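PDB 2O6W: repeat Five Residue (Rfr) protein or pentapeptide repeat protein from Cyanothece, which is of unknown function but folds as a right-handed quadrilateral beta-helix built from consecutive pentapeptide repeats. Local coordinates for residues F30-R35 with A53-L58; L63-L68 with L83-L88; Q70-S75 with E90-N95; I77-I82 with I97-N102; A111-A116 with V131-T136. One frame throughout, in Å; residues are numbered along the deposited sequence.

Contact 1. Residues F30-R35 with A53-L58; sequences FGLKYR and AKPVDL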
# COMPACT_ATOMS: atom_id res chain seq x y z
N PHE A 30 5.91 -6.55 1.51
CA PHE A 30 5.33 -6.80 0.19
C PHE A 30 5.96 -5.83 -0.80
O PHE A 30 5.33 -5.47 -1.78
CB PHE A 30 3.82 -6.56 0.21
CG PHE A 30 3.06 -7.46 1.13
CD1 PHE A 30 2.25 -6.92 2.13
CD2 PHE A 30 3.12 -8.84 0.99
CE1 PHE A 30 1.52 -7.75 2.98
CE2 PHE A 30 2.40 -9.68 1.83
CZ PHE A 30 1.59 -9.13 2.83
N GLY A 31 7.19 -5.39 -0.53
CA GLY A 31 7.83 -4.45 -1.42
C GLY A 31 9.00 -4.98 -2.23
O GLY A 31 9.33 -6.16 -2.14
N LEU A 32 9.62 -4.10 -3.01
CA LEU A 32 10.76 -4.45 -3.84
C LEU A 32 12.08 -3.85 -3.35
O LEU A 32 13.04 -3.78 -4.10
CB LEU A 32 10.53 -3.99 -5.28
CG LEU A 32 9.67 -4.87 -6.17
CD1 LEU A 32 9.50 -4.20 -7.53
CD2 LEU A 32 10.32 -6.24 -6.33
N LYS A 33 12.12 -3.41 -2.10
CA LYS A 33 13.35 -2.81 -1.59
C LYS A 33 14.27 -3.79 -0.90
O LYS A 33 15.48 -3.77 -1.12
CB LYS A 33 13.03 -1.67 -0.64
CG LYS A 33 12.55 -0.40 -1.33
CD LYS A 33 12.42 0.73 -0.34
CE LYS A 33 12.13 2.05 -1.04
NZ LYS A 33 12.10 3.18 -0.08
N TYR A 34 13.72 -4.66 -0.06
CA TYR A 34 14.55 -5.60 0.65
C TYR A 34 14.00 -7.01 0.61
O TYR A 34 12.92 -7.26 0.07
CB TYR A 34 14.67 -5.18 2.12
CG TYR A 34 14.99 -3.73 2.35
CD1 TYR A 34 13.98 -2.79 2.58
CD2 TYR A 34 16.32 -3.29 2.38
CE1 TYR A 34 14.28 -1.45 2.84
CE2 TYR A 34 16.63 -1.96 2.64
CZ TYR A 34 15.61 -1.05 2.87
OH TYR A 34 15.94 0.27 3.13
N ARG A 35 14.76 -7.92 1.20
CA ARG A 35 14.38 -9.31 1.29
C ARG A 35 15.10 -9.89 2.51
O ARG A 35 16.23 -9.49 2.81
CB ARG A 35 14.76 -10.07 0.02
CG ARG A 35 16.25 -10.19 -0.24
CD ARG A 35 16.54 -10.91 -1.55
NE ARG A 35 17.98 -11.09 -1.75
CZ ARG A 35 18.72 -11.96 -1.07
NH1 ARG A 35 18.17 -12.74 -0.15
NH2 ARG A 35 20.03 -12.04 -1.30
N ALA A 53 13.19 -8.94 -9.38
CA ALA A 53 12.03 -9.30 -8.57
C ALA A 53 10.82 -8.52 -9.06
O ALA A 53 10.94 -7.37 -9.46
CB ALA A 53 12.29 -8.98 -7.10
N LYS A 54 9.65 -9.16 -9.05
CA LYS A 54 8.43 -8.50 -9.51
C LYS A 54 7.66 -7.86 -8.36
O LYS A 54 7.69 -8.35 -7.23
CB LYS A 54 7.51 -9.50 -10.24
CG LYS A 54 7.11 -10.71 -9.40
CD LYS A 54 5.86 -11.40 -9.94
CE LYS A 54 4.61 -10.53 -9.73
NZ LYS A 54 3.34 -11.16 -10.22
N PRO A 55 6.98 -6.75 -8.65
CA PRO A 55 6.19 -6.05 -7.63
C PRO A 55 4.89 -6.81 -7.33
O PRO A 55 4.30 -7.41 -8.22
CB PRO A 55 5.94 -4.69 -8.27
CG PRO A 55 5.86 -5.02 -9.72
CD PRO A 55 6.99 -5.99 -9.91
N VAL A 56 4.48 -6.80 -6.06
CA VAL A 56 3.26 -7.49 -5.67
C VAL A 56 2.07 -6.84 -6.37
O VAL A 56 1.94 -5.61 -6.38
CB VAL A 56 3.08 -7.44 -4.14
CG1 VAL A 56 1.76 -8.08 -3.74
CG2 VAL A 56 4.25 -8.16 -3.47
N ASP A 57 1.21 -7.65 -6.96
CA ASP A 57 0.05 -7.14 -7.68
C ASP A 57 -1.25 -7.31 -6.90
O ASP A 57 -1.74 -8.43 -6.71
CB ASP A 57 -0.06 -7.84 -9.03
CG ASP A 57 -0.92 -7.08 -10.01
OD1 ASP A 57 -1.93 -6.49 -9.58
OD2 ASP A 57 -0.59 -7.07 -11.22
N LEU A 58 -1.81 -6.19 -6.46
CA LEU A 58 -3.05 -6.20 -5.70
C LEU A 58 -4.14 -5.37 -6.38
O LEU A 58 -4.95 -4.71 -5.73
CB LEU A 58 -2.80 -5.68 -4.27
CG LEU A 58 -1.98 -6.61 -3.35
CD1 LEU A 58 -1.56 -5.87 -2.09
CD2 LEU A 58 -2.82 -7.83 -3.00
O HOH W 1 5.76 -5.13 -4.41

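Contact 2. Residues L63-L68 with L83-L88; sequences LSNANL and LVETNL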
# COMPACT_ATOMS: atom_id res chain seq x y z
N LEU A 63 -9.02 -4.16 0.54
CA LEU A 63 -8.28 -4.22 1.79
C LEU A 63 -8.91 -3.32 2.85
O LEU A 63 -8.29 -2.98 3.85
CB LEU A 63 -6.83 -3.79 1.54
CG LEU A 63 -5.92 -4.84 0.89
CD1 LEU A 63 -4.77 -4.17 0.14
CD2 LEU A 63 -5.39 -5.77 1.97
N SER A 64 -10.17 -2.94 2.61
CA SER A 64 -10.92 -2.08 3.53
C SER A 64 -10.80 -2.47 5.00
O SER A 64 -11.01 -3.62 5.36
CB SER A 64 -12.40 -2.07 3.13
OG SER A 64 -12.57 -1.47 1.85
N ASN A 65 -10.46 -1.50 5.85
CA ASN A 65 -10.35 -1.76 7.28
C ASN A 65 -9.27 -2.76 7.64
O ASN A 65 -9.23 -3.27 8.76
CB ASN A 65 -11.70 -2.27 7.80
CG ASN A 65 -12.81 -1.25 7.63
OD1 ASN A 65 -12.87 -0.25 8.36
ND2 ASN A 65 -13.68 -1.47 6.66
N ALA A 66 -8.39 -3.06 6.69
CA ALA A 66 -7.30 -3.99 6.97
C ALA A 66 -6.19 -3.23 7.69
O ALA A 66 -6.13 -2.01 7.61
CB ALA A 66 -6.77 -4.58 5.68
N ASN A 67 -5.34 -3.96 8.40
CA ASN A 67 -4.24 -3.33 9.11
C ASN A 67 -2.89 -3.65 8.46
O ASN A 67 -2.43 -4.80 8.47
CB ASN A 67 -4.21 -3.78 10.57
CG ASN A 67 -3.04 -3.18 11.33
OD1 ASN A 67 -2.60 -2.07 11.02
ND2 ASN A 67 -2.53 -3.90 12.33
N LEU A 68 -2.26 -2.62 7.89
CA LEU A 68 -0.96 -2.80 7.24
C LEU A 68 0.11 -1.94 7.90
O LEU A 68 1.15 -1.66 7.31
CB LEU A 68 -1.08 -2.43 5.76
CG LEU A 68 -2.06 -3.35 5.00
CD1 LEU A 68 -2.36 -2.79 3.62
CD2 LEU A 68 -1.45 -4.73 4.90
N LEU A 83 -9.43 0.61 -0.46
CA LEU A 83 -8.72 0.72 0.80
C LEU A 83 -9.44 1.66 1.76
O LEU A 83 -8.83 2.54 2.37
CB LEU A 83 -7.30 1.23 0.54
CG LEU A 83 -6.52 0.47 -0.53
CD1 LEU A 83 -5.25 1.21 -0.90
CD2 LEU A 83 -6.19 -0.92 -0.02
N VAL A 84 -10.75 1.46 1.91
CA VAL A 84 -11.56 2.29 2.79
C VAL A 84 -11.24 2.07 4.27
O VAL A 84 -11.38 0.96 4.77
CB VAL A 84 -13.07 2.04 2.54
CG1 VAL A 84 -13.91 2.77 3.57
CG2 VAL A 84 -13.43 2.50 1.14
N GLU A 85 -10.84 3.13 4.95
CA GLU A 85 -10.51 3.06 6.37
C GLU A 85 -9.39 2.08 6.67
O GLU A 85 -9.33 1.51 7.76
CB GLU A 85 -11.75 2.68 7.18
CG GLU A 85 -12.78 3.78 7.29
CD GLU A 85 -14.14 3.27 7.75
OE1 GLU A 85 -14.22 2.65 8.83
OE2 GLU A 85 -15.14 3.49 7.02
N THR A 86 -8.50 1.88 5.71
CA THR A 86 -7.38 0.96 5.87
C THR A 86 -6.28 1.63 6.69
O THR A 86 -6.06 2.84 6.57
CB THR A 86 -6.80 0.56 4.50
OG1 THR A 86 -7.80 -0.12 3.73
CG2 THR A 86 -5.59 -0.35 4.67
N ASN A 87 -5.59 0.87 7.52
CA ASN A 87 -4.50 1.44 8.30
C ASN A 87 -3.19 1.32 7.53
O ASN A 87 -2.56 0.26 7.54
CB ASN A 87 -4.35 0.75 9.66
CG ASN A 87 -3.26 1.39 10.53
OD1 ASN A 87 -2.74 2.45 10.20
ND2 ASN A 87 -2.92 0.74 11.63
N LEU A 88 -2.78 2.39 6.86
CA LEU A 88 -1.53 2.40 6.10
C LEU A 88 -0.49 3.29 6.76
O LEU A 88 0.43 3.75 6.09
CB LEU A 88 -1.77 2.89 4.67
CG LEU A 88 -2.74 2.05 3.84
CD1 LEU A 88 -3.17 2.81 2.61
CD2 LEU A 88 -2.08 0.73 3.48

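Contact 3. Residues Q70-S75 with E90-N95; sequences QSDLSS and ETDLEN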
# COMPACT_ATOMS: atom_id res chain seq x y z
N GLN A 70 3.08 -0.18 9.45
CA GLN A 70 4.51 -0.37 9.26
C GLN A 70 4.92 -1.43 8.25
O GLN A 70 6.01 -1.97 8.33
CB GLN A 70 5.19 -0.70 10.60
CG GLN A 70 5.21 0.44 11.57
CD GLN A 70 6.12 0.17 12.76
OE1 GLN A 70 6.04 -0.88 13.39
NE2 GLN A 70 6.99 1.13 13.07
N SER A 71 4.05 -1.72 7.29
CA SER A 71 4.36 -2.71 6.27
C SER A 71 5.10 -2.07 5.09
O SER A 71 4.91 -0.88 4.80
CB SER A 71 3.07 -3.36 5.76
OG SER A 71 2.64 -4.39 6.64
N ASP A 72 5.95 -2.84 4.43
CA ASP A 72 6.68 -2.34 3.27
C ASP A 72 5.81 -2.67 2.06
O ASP A 72 5.50 -3.84 1.81
CB ASP A 72 8.05 -3.04 3.14
CG ASP A 72 8.93 -2.41 2.05
OD1 ASP A 72 8.40 -1.94 1.01
OD2 ASP A 72 10.18 -2.41 2.22
N LEU A 73 5.43 -1.65 1.30
CA LEU A 73 4.60 -1.82 0.12
C LEU A 73 5.26 -1.12 -1.07
O LEU A 73 4.58 -0.72 -2.02
CB LEU A 73 3.21 -1.22 0.37
CG LEU A 73 2.49 -1.69 1.65
CD1 LEU A 73 1.17 -0.94 1.83
CD2 LEU A 73 2.26 -3.18 1.58
N SER A 74 6.57 -0.98 -1.03
CA SER A 74 7.28 -0.30 -2.10
C SER A 74 7.03 -0.90 -3.49
O SER A 74 7.12 -2.11 -3.67
CB SER A 74 8.79 -0.23 -1.80
OG SER A 74 9.33 -1.51 -1.50
N SER A 75 6.69 -0.04 -4.44
CA SER A 75 6.42 -0.44 -5.82
C SER A 75 5.22 -1.37 -5.98
O SER A 75 5.04 -2.00 -7.02
CB SER A 75 7.66 -1.11 -6.42
OG SER A 75 8.76 -0.22 -6.41
N GLU A 90 2.73 4.67 8.62
CA GLU A 90 4.14 4.29 8.64
C GLU A 90 4.49 3.19 7.65
O GLU A 90 5.41 2.41 7.86
CB GLU A 90 4.56 3.90 10.05
CG GLU A 90 4.34 5.02 11.04
CD GLU A 90 5.16 4.89 12.30
OE1 GLU A 90 4.94 5.70 13.23
OE2 GLU A 90 6.04 3.99 12.36
N THR A 91 3.73 3.12 6.55
CA THR A 91 4.02 2.12 5.53
C THR A 91 4.96 2.73 4.49
O THR A 91 5.05 3.95 4.36
CB THR A 91 2.74 1.65 4.79
OG1 THR A 91 2.05 2.78 4.23
CG2 THR A 91 1.84 0.89 5.75
N ASP A 92 5.66 1.87 3.76
CA ASP A 92 6.55 2.35 2.72
C ASP A 92 5.79 2.13 1.41
O ASP A 92 5.63 1.00 0.97
CB ASP A 92 7.86 1.55 2.73
CG ASP A 92 8.90 2.11 1.76
OD1 ASP A 92 8.51 2.77 0.78
OD2 ASP A 92 10.12 1.87 1.97
N LEU A 93 5.31 3.21 0.81
CA LEU A 93 4.58 3.12 -0.45
C LEU A 93 5.35 3.80 -1.59
O LEU A 93 4.77 4.31 -2.54
CB LEU A 93 3.18 3.75 -0.31
CG LEU A 93 2.13 2.79 0.26
CD1 LEU A 93 0.96 3.54 0.88
CD2 LEU A 93 1.65 1.87 -0.87
N GLU A 94 6.68 3.78 -1.50
CA GLU A 94 7.50 4.39 -2.52
C GLU A 94 7.28 3.75 -3.90
O GLU A 94 7.28 2.53 -4.03
CB GLU A 94 8.98 4.32 -2.15
CG GLU A 94 9.88 4.93 -3.20
CD GLU A 94 11.21 5.42 -2.64
OE1 GLU A 94 12.04 5.90 -3.45
OE2 GLU A 94 11.42 5.34 -1.41
N ASN A 95 7.09 4.61 -4.90
CA ASN A 95 6.87 4.18 -6.28
C ASN A 95 5.68 3.25 -6.41
O ASN A 95 5.59 2.46 -7.35
CB ASN A 95 8.11 3.50 -6.85
CG ASN A 95 9.35 4.36 -6.73
OD1 ASN A 95 9.34 5.53 -7.11
ND2 ASN A 95 10.42 3.78 -6.20

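Contact 4. Residues I77-I82 with I97-N102; sequences ILENAI and ILIGAN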
# COMPACT_ATOMS: atom_id res chain seq x y z
N ILE A 77 1.38 -2.70 -6.53
CA ILE A 77 0.35 -2.34 -7.49
C ILE A 77 -1.04 -2.43 -6.85
O ILE A 77 -1.58 -3.51 -6.63
CB ILE A 77 0.42 -3.25 -8.74
CG1 ILE A 77 1.82 -3.15 -9.36
CG2 ILE A 77 -0.61 -2.83 -9.78
CD1 ILE A 77 2.03 -4.05 -10.55
N LEU A 78 -1.60 -1.26 -6.54
CA LEU A 78 -2.92 -1.17 -5.92
C LEU A 78 -3.87 -0.40 -6.82
O LEU A 78 -4.73 0.35 -6.35
CB LEU A 78 -2.82 -0.48 -4.56
CG LEU A 78 -2.22 -1.31 -3.42
CD1 LEU A 78 -1.97 -0.43 -2.21
CD2 LEU A 78 -3.17 -2.45 -3.07
N GLU A 79 -3.72 -0.57 -8.13
CA GLU A 79 -4.57 0.12 -9.08
C GLU A 79 -6.02 -0.31 -8.88
O GLU A 79 -6.32 -1.50 -8.77
CB GLU A 79 -4.11 -0.17 -10.51
CG GLU A 79 -4.86 0.60 -11.58
CD GLU A 79 -4.16 0.54 -12.93
OE1 GLU A 79 -4.71 1.13 -13.90
OE2 GLU A 79 -3.08 -0.08 -13.03
N ASN A 80 -6.92 0.67 -8.82
CA ASN A 80 -8.34 0.41 -8.64
C ASN A 80 -8.63 -0.45 -7.42
O ASN A 80 -9.61 -1.20 -7.38
CB ASN A 80 -8.91 -0.24 -9.90
CG ASN A 80 -8.85 0.70 -11.10
OD1 ASN A 80 -8.82 0.26 -12.25
ND2 ASN A 80 -8.85 2.00 -10.83
N ALA A 81 -7.77 -0.35 -6.41
CA ALA A 81 -7.94 -1.12 -5.19
C ALA A 81 -8.86 -0.37 -4.22
O ALA A 81 -8.96 0.85 -4.26
CB ALA A 81 -6.59 -1.35 -4.55
N ILE A 82 -9.53 -1.12 -3.35
CA ILE A 82 -10.42 -0.53 -2.37
C ILE A 82 -9.70 -0.57 -1.02
O ILE A 82 -9.38 -1.65 -0.51
CB ILE A 82 -11.75 -1.33 -2.28
CG1 ILE A 82 -12.42 -1.35 -3.66
CG2 ILE A 82 -12.67 -0.73 -1.23
CD1 ILE A 82 -13.61 -2.26 -3.76
N ILE A 97 1.77 2.10 -7.03
CA ILE A 97 0.79 2.49 -8.02
C ILE A 97 -0.58 2.47 -7.37
O ILE A 97 -1.13 1.40 -7.10
CB ILE A 97 0.82 1.55 -9.23
CG1 ILE A 97 2.14 1.73 -9.98
CG2 ILE A 97 -0.36 1.83 -10.15
CD1 ILE A 97 2.34 0.74 -11.11
N LEU A 98 -1.14 3.65 -7.11
CA LEU A 98 -2.45 3.74 -6.48
C LEU A 98 -3.47 4.43 -7.39
O LEU A 98 -4.39 5.08 -6.90
CB LEU A 98 -2.34 4.47 -5.14
CG LEU A 98 -1.64 3.69 -4.01
CD1 LEU A 98 -1.00 4.66 -3.05
CD2 LEU A 98 -2.65 2.79 -3.30
N ILE A 99 -3.31 4.26 -8.69
CA ILE A 99 -4.22 4.87 -9.66
C ILE A 99 -5.66 4.44 -9.43
O ILE A 99 -5.97 3.26 -9.36
CB ILE A 99 -3.83 4.50 -11.10
CG1 ILE A 99 -2.43 5.04 -11.40
CG2 ILE A 99 -4.83 5.09 -12.09
CD1 ILE A 99 -1.89 4.61 -12.74
N GLY A 100 -6.55 5.43 -9.30
CA GLY A 100 -7.95 5.14 -9.09
C GLY A 100 -8.29 4.43 -7.79
O GLY A 100 -9.43 3.99 -7.62
N ALA A 101 -7.34 4.34 -6.88
CA ALA A 101 -7.58 3.67 -5.60
C ALA A 101 -8.59 4.43 -4.76
O ALA A 101 -8.68 5.65 -4.82
CB ALA A 101 -6.28 3.51 -4.83
N ASN A 102 -9.36 3.71 -3.96
CA ASN A 102 -10.34 4.33 -3.09
C ASN A 102 -9.77 4.30 -1.67
O ASN A 102 -9.83 3.27 -1.00
CB ASN A 102 -11.66 3.58 -3.16
CG ASN A 102 -12.73 4.20 -2.28
OD1 ASN A 102 -12.54 5.29 -1.74
ND2 ASN A 102 -13.86 3.51 -2.14

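Contact 5. Residues A111-A116 with V131-T136; sequences ANLQGA and VNLEET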
# COMPACT_ATOMS: atom_id res chain seq x y z
N ALA A 111 3.34 7.93 6.45
CA ALA A 111 3.60 6.98 5.38
C ALA A 111 4.56 7.64 4.39
O ALA A 111 4.61 8.86 4.29
CB ALA A 111 2.30 6.61 4.69
N ASN A 112 5.33 6.83 3.67
CA ASN A 112 6.23 7.39 2.67
C ASN A 112 5.59 7.15 1.29
O ASN A 112 5.38 6.01 0.89
CB ASN A 112 7.61 6.72 2.78
CG ASN A 112 8.54 7.10 1.63
OD1 ASN A 112 8.39 8.16 1.02
ND2 ASN A 112 9.51 6.24 1.34
N LEU A 113 5.26 8.23 0.58
CA LEU A 113 4.63 8.12 -0.74
C LEU A 113 5.49 8.69 -1.86
O LEU A 113 4.97 9.14 -2.89
CB LEU A 113 3.28 8.84 -0.76
CG LEU A 113 2.02 8.10 -0.29
CD1 LEU A 113 2.24 7.51 1.08
CD2 LEU A 113 0.83 9.07 -0.28
N GLN A 114 6.80 8.67 -1.66
CA GLN A 114 7.73 9.20 -2.66
C GLN A 114 7.62 8.45 -3.98
O GLN A 114 7.68 7.22 -4.02
CB GLN A 114 9.16 9.12 -2.15
CG GLN A 114 10.15 9.89 -3.01
CD GLN A 114 11.55 9.84 -2.45
OE1 GLN A 114 12.18 8.79 -2.40
NE2 GLN A 114 12.06 10.99 -2.01
N GLY A 115 7.46 9.22 -5.05
CA GLY A 115 7.35 8.65 -6.37
C GLY A 115 6.10 7.83 -6.57
O GLY A 115 5.95 7.19 -7.60
N ALA A 116 5.19 7.83 -5.60
CA ALA A 116 3.96 7.05 -5.74
C ALA A 116 2.98 7.74 -6.68
O ALA A 116 2.97 8.98 -6.78
CB ALA A 116 3.31 6.83 -4.38
N VAL A 131 3.09 12.83 5.86
CA VAL A 131 3.39 12.05 4.67
C VAL A 131 4.46 12.68 3.78
O VAL A 131 4.49 13.89 3.58
CB VAL A 131 2.13 11.83 3.82
CG1 VAL A 131 2.51 11.25 2.48
CG2 VAL A 131 1.17 10.89 4.54
N ASN A 132 5.35 11.84 3.24
CA ASN A 132 6.39 12.31 2.33
C ASN A 132 5.80 12.33 0.92
O ASN A 132 5.61 11.28 0.31
CB ASN A 132 7.62 11.38 2.39
CG ASN A 132 8.69 11.76 1.37
OD1 ASN A 132 8.73 12.89 0.88
ND2 ASN A 132 9.57 10.81 1.07
N LEU A 133 5.50 13.53 0.41
CA LEU A 133 4.91 13.70 -0.91
C LEU A 133 5.92 14.14 -1.96
O LEU A 133 5.58 14.88 -2.90
CB LEU A 133 3.77 14.72 -0.84
CG LEU A 133 2.59 14.36 0.07
CD1 LEU A 133 1.66 15.56 0.21
CD2 LEU A 133 1.87 13.16 -0.51
N GLU A 134 7.16 13.70 -1.81
CA GLU A 134 8.23 14.07 -2.74
C GLU A 134 8.07 13.33 -4.06
O GLU A 134 8.24 12.12 -4.13
CB GLU A 134 9.60 13.76 -2.15
CG GLU A 134 10.74 14.37 -2.94
CD GLU A 134 12.12 13.96 -2.44
OE1 GLU A 134 12.36 14.03 -1.21
OE2 GLU A 134 12.96 13.57 -3.28
N GLU A 135 7.75 14.08 -5.11
CA GLU A 135 7.56 13.51 -6.44
C GLU A 135 6.36 12.57 -6.48
O GLU A 135 6.34 11.58 -7.21
CB GLU A 135 8.82 12.75 -6.88
CG GLU A 135 10.04 13.63 -7.02
CD GLU A 135 11.31 12.82 -7.22
OE1 GLU A 135 11.67 12.06 -6.30
OE2 GLU A 135 11.93 12.95 -8.30
N THR A 136 5.35 12.90 -5.68
CA THR A 136 4.13 12.11 -5.61
C THR A 136 3.12 12.70 -6.59
O THR A 136 2.81 13.89 -6.52
CB THR A 136 3.53 12.15 -4.19
OG1 THR A 136 4.49 11.67 -3.25
CG2 THR A 136 2.27 11.28 -4.12

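Contact 1. Residues F30-R35 with A53-L58
Leu-32 divides its two methyls between Ala-53 and the ring of Pro-55. Its CG stands anti to the carbonyl carbon (chi1 -81°) and the chain then runs extended, which sends CD1 over the face of the proline ring, 3.7 Å from Pro-55 CB. The other branch, CD2, reaches Ala-53 CB at 3.5 Å and also rests against the carbonyl oxygens of Ala-53 and Lys-54. At the other end of the contact Val-56 faces Phe-30. Its CG1 lies anti to the backbone N (chi1 176°), so CG2 is the branch turned toward the loop; it meets Phe-30 CB at 4.0 Å and lies 3.4 Å from Phe-30 O. Beside this methyl, one water bridges the backbones: it accepts from Val-56 N at 2.7 Å and donates to Phe-30 O at 2.7 Å. Phe-30 and Val-56 both also touch Leu-9 of helix 2-10, which places the contact where the N-terminal region meets the first pentapeptide-repeat coils. The direct touches are thus van der Waals contacts, and the water supplies the polar link, satisfying one amide and one carbonyl that the two irregular segments hold too far apart to pair directly.

Contact 2. Residues L63-L68 with L83-L88
Asn-87 meets the preceding coil through its backbone on both sides and through its side chain. Its N donates to Ala-66 O at 2.9 Å in an almost straight bond (173°), and its O accepts from Leu-68 N at 2.9 Å. These bonds make a single bridge between Asn-67 and Asn-87. The two side chains share the same chi1 and a small chi2, which lays the amides alongside one another with planes 9° apart. Asn-87 ND2 gives Asn-67 OD1 a weak bond of 2.9 Å, while Asn-67 ND2 binds Asn-24 and Asn-87 OD1 binds Ser-89. Asn-65 occupies the positive-phi position of the type II turn from Leu-63 to Ala-66; its N donates to Val-84 O at 2.8 Å, linking that turn to the equivalent one from Leu-83 to Thr-86. Leu-68 contributes on the apolar side: its CD1 packs on Leu-88 CD2 at 3.5 Å, the two side chains running side by side inside the beta-helix. Successive coils therefore repeat the same chemistry one above the other, with main-chain bonds in the wall, a weak amide pairing outside it and leucine on leucine within, as in other pentapeptide-repeat proteins.

Contact 3. Residues Q70-S75 with E90-N95
Asp-92 N donates to Ser-71 O at 3.0 Å, Leu-73 N to Asp-92 O at 2.7 Å, and Ser-75 N to Glu-94 O at 2.7 Å. These three main-chain hydrogen bonds tie the segments together in parallel, their end-to-end directions differing by 3°. Among the side chains, Gln-70 and Glu-90 run alongside each other; Gln-70 NE2 donates to Glu-90 OE2 at 3.1 Å with the acceptor tilted 27° from the amide plane, while Gln-70 OE1 accepts from Arg-27. Asp-72 and Asp-92 each form an Asx turn, with CG anti to the backbone N and the carboxylate turned to bring OD1 toward the residue two ahead. Asp-72 OD1 is gripped twice, by Ser-74 N at 2.9 Å and by Ser-74 OG on the syn side; Asp-92 OD1 takes Glu-94 N. Such turns repeat at equivalent positions one coil apart, one face of the quadrilateral beta-helix being built of equivalent pentapeptides stacked at 20-residue intervals. The charges are stacked too: the two carboxylate planes are nearly parallel, and Asp-72 OD2 comes within 4.3 Å of Asp-92 OD2. Lys-33 forms salt bridges with Asp-92 and Glu-94 and probably eases this repulsion. Apolar contact comes from the inward side, where Leu-93 CD2 packs against Leu-73 CB at 3.7 Å and also against its CD1, both leucines pointing the same way.

Contact 4. Residues I77-I82 with I97-N102
Leu-78 and Leu-98 make the central apolar touch. Leu-98 CD2 fits against two atoms of its partner, lying 3.5 Å from Leu-78 CD1 and 3.5 Å from Leu-78 CB. The side chains run side by side, both with CG anti to the carbonyl carbon and the chain extended beyond it. On the outer surface Glu-79 lies along Ile-99: its CG, anti to the backbone N (chi1 -175°), passes 4.1 Å from Ile-99 CB, so it is the aliphatic stem that makes the contact. Ile-77 and Ile-97 meet more loosely, with Ile-77 CG1 and Ile-97 CD1 4.3 Å apart.

What sets these side chains in line is the backbone. Leu-78 N donates to Ile-97 O at 2.8 Å, Asn-80 N to Ile-99 O at 2.8 Å, and Asn-102 N to Ala-81 O at 2.9 Å. The last two are close to straight, at 169° and 170°. Each segment also folds into a type II turn, Leu-78 to Ala-81 and Leu-98 to Ala-101, closed by a bond from the alanine N to the leucine O. The third position has positive phi in both turns, and at Gly-100 this backbone suits glycine.

Beyond the pair lie further coils of the beta-helix. Ile-77 bonds through its backbone to Val-56 and Leu-58, Ile-82 does so to Ala-61 and Leu-63, and Leu-78 packs on Leu-58; on the following side Asn-102 makes a weak bond to Asn-122. The contact is thus one layer in a stack of turns, flanked by coils of the same kind, in a chain whose sole helix is 2-10.

Contact 5. Residues A111-A116 with V131-T136
Stacked Asx turns on consecutive coils of the pentapeptide beta-helix bring Asn-112 over Asn-132. Asn-132 ND2 donates to Asn-112 OD1 at 2.9 Å, approaching from above the carbonyl plane (43° out of it). Gln-114 N reaches the same oxygen from the opposite face at 3.2 Å, closing the first Asx turn; Asn-132 OD1 likewise accepts from Glu-134 N. The asparagines share both side-chain torsions, so their amide planes are nearly parallel (10° apart). A second doubly held oxygen is Leu-113 O: Thr-136 OG1 donates to it at 2.6 Å from one face, and Ala-116 N comes from the other, completing the type II turn. Gly-115 N then joins Glu-134 O at 3.1 Å. Outside, Gln-114 extends beside Glu-134, its amide turned well away from the carboxylate plane. Inside, Leu-113 differs in shape from Leu-133: its chi2 of 53° folds CD1 back and leaves CD2 extended, 3.9 Å from Val-131 CG1 and 4.2 Å from Leu-133 CD2. With OD1 of Asn-112 and O of Leu-113 each taking two donors, one from its own turn and one from the next coil, the bonds shaping a turn and those stacking the coils share acceptors, coupling local geometry to coil register.

Overall arrangement
Contacts 2, 3 and 4 interlace along the chain: their first segments follow in turn within one coil and their second segments within the next, so they sample different faces of the same pair of coils, with centres 13 to 14 Å apart. Contact 5 continues the face of contact 3, its centre about 10 Å away, and Leu-93 N lies 2.8 Å from Asn-112 O. Contact 1 borders that face from the N-terminal side, where Lys-33 NZ meets Glu-94 OE2 at 2.6 Å. Contacts 1 and 2, about 19 Å apart between centres, lie on opposite sides of the chain's centre. The bound arsenic is remote, about 13 Å from the side chain of Asn-102 in contact 4.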